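Local coordinates for protein Dot/Icm T4SS effector (Legionella pneumophila subsp. pneumophila, PDB 4HFV) that is a putative effector of the Dot/Icm type IV secretion system, probably delivered into host cells, whose molecular activity is not established, at residues Y82-R85 with D86-A89. Numbering follows the deposited sequence.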
loop_
_atom_site.group_PDB
_atom_site.type_symbol
_atom_site.label_atom_id
_atom_site.label_comp_id
_atom_site.label_asym_id
_atom_site.label_seq_id
_atom_site.Cartn_x
_atom_site.Cartn_y
_atom_site.Cartn_z
ATOM N N TYR A 82 -8.019 16.796 8.144
ATOM C CA TYR A 82 -7.225 17.244 7.005
ATOM C C TYR A 82 -7.848 16.794 5.697
ATOM O O TYR A 82 -7.971 17.575 4.774
ATOM C CB TYR A 82 -5.788 16.735 7.101
ATOM C CG TYR A 82 -4.902 17.406 6.086
ATOM C CD1 TYR A 82 -4.811 16.898 4.810
ATOM C CD2 TYR A 82 -4.211 18.593 6.386
ATOM C CE1 TYR A 82 -4.018 17.499 3.855
ATOM C CE2 TYR A 82 -3.423 19.212 5.438
ATOM C CZ TYR A 82 -3.339 18.652 4.170
ATOM O OH TYR A 82 -2.565 19.208 3.186
ATOM N N TYR A 83 -8.265 15.531 5.640
ATOM C CA TYR A 83 -8.909 14.973 4.446
ATOM C C TYR A 83 -10.204 15.709 4.077
ATOM O O TYR A 83 -10.458 16.043 2.915
ATOM C CB TYR A 83 -9.160 13.465 4.695
ATOM C CG TYR A 83 -9.741 12.672 3.532
ATOM C CD1 TYR A 83 -9.172 12.698 2.268
ATOM C CD2 TYR A 83 -10.846 11.844 3.731
ATOM C CE1 TYR A 83 -9.710 11.920 1.237
ATOM C CE2 TYR A 83 -11.390 11.095 2.730
ATOM C CZ TYR A 83 -10.839 11.129 1.488
ATOM O OH TYR A 83 -11.436 10.372 0.503
ATOM N N ILE A 84 -11.059 15.937 5.058
ATOM C CA ILE A 84 -12.304 16.625 4.747
ATOM C C ILE A 84 -12.032 18.056 4.330
ATOM O O ILE A 84 -12.668 18.562 3.409
ATOM C CB ILE A 84 -13.291 16.595 5.921
ATOM C CG1 ILE A 84 -13.930 15.202 5.986
ATOM C CG2 ILE A 84 -14.347 17.686 5.727
ATOM C CD1 ILE A 84 -14.575 14.910 7.289
ATOM N N ARG A 85 -11.081 18.722 4.993
ATOM C CA ARG A 85 -10.634 20.059 4.547
ATOM C C ARG A 85 -10.225 20.039 3.056
ATOM O O ARG A 85 -10.628 20.889 2.258
ATOM C CB ARG A 85 -9.439 20.527 5.400
ATOM C CG ARG A 85 -8.856 21.916 5.056
ATOM C CD ARG A 85 -7.854 22.373 6.121
ATOM N NE ARG A 85 -7.175 23.639 5.806
ATOM C CZ ARG A 85 -6.120 23.745 5.006
ATOM N NH1 ARG A 85 -5.628 22.669 4.445
ATOM N NH2 ARG A 85 -5.523 24.919 4.796
ATOM N N ASP A 86 -9.424 19.054 2.658
ATOM C CA ASP A 86 -8.984 18.982 1.277
ATOM C C ASP A 86 -10.160 18.741 0.305
ATOM O O ASP A 86 -10.223 19.283 -0.808
ATOM C CB ASP A 86 -7.971 17.852 1.157
ATOM C CG ASP A 86 -7.275 17.848 -0.188
ATOM O OD1 ASP A 86 -6.558 18.810 -0.460
ATOM O OD2 ASP A 86 -7.447 16.880 -0.958
ATOM N N GLN A 87 -11.101 17.942 0.755
ATOM C CA GLN A 87 -12.305 17.656 -0.013
ATOM C C GLN A 87 -13.116 18.925 -0.289
ATOM O O GLN A 87 -13.644 19.130 -1.387
ATOM C CB GLN A 87 -13.125 16.600 0.691
ATOM C CG GLN A 87 -12.503 15.202 0.499
ATOM C CD GLN A 87 -13.289 14.060 1.090
ATOM O OE1 GLN A 87 -13.722 14.103 2.229
ATOM N NE2 GLN A 87 -13.434 12.976 0.302
ATOM N N ILE A 88 -13.175 19.802 0.697
ATOM C CA ILE A 88 -13.843 21.090 0.525
ATOM C C ILE A 88 -13.048 22.000 -0.405
ATOM O O ILE A 88 -13.619 22.650 -1.270
ATOM C CB ILE A 88 -14.086 21.760 1.873
ATOM C CG1 ILE A 88 -15.000 20.878 2.725
ATOM C CG2 ILE A 88 -14.737 23.131 1.692
ATOM C CD1 ILE A 88 -15.222 21.412 4.170
ATOM N N ALA A 89 -11.734 22.045 -0.236
ATOM C CA ALA A 89 -10.911 22.833 -1.134
ATOM C C ALA A 89 -11.116 22.412 -2.604
ATOM O O ALA A 89 -11.141 23.271 -3.524
ATOM C CB ALA A 89 -9.427 22.766 -0.709
#
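With chi1 of Y83 at -176°, CG lies opposite the backbone N and the ring leans along the helix toward Q87, whose own chi1 of -76° turns CG back beside its backbone N. The Q87 amide thereby settles over one face of the Y83 ring, CD 3.8 Å above the plane and displaced toward the rim, with the two planes 27° apart. Y83 CZ comes within 3.4 Å of Q87 NE2 in this offset amide-ring stack, where the planar glutamine amide can lie over the broad tyrosine ring while the hydroxyl stays available for a polar partner. Y83 OH and Q87 NE2 are 3.3 Å apart but poorly angled for a hydrogen bond; the hydroxyl is instead hydrogen-bonded to D164 OD1 on helix 161-188. Y83 and Q87 sit one turn apart on helix 70-90, where i+4 to i backbone hydrogen bonds run from D86-A89 back to Y82-R85, such as Q87 N to Y83 O at 2.9 Å. On another side of the helix, beta-branched I84 and I88 meet one turn apart, I84 CG2 against I88 CD1 at 4.1 Å, and both pack against helices 49-64 and 101-109. The polar ends of R85 and D86 serve tertiary partners: the long, extended R85 brings NE to T107, whereas short D86 forms a salt bridge with R171.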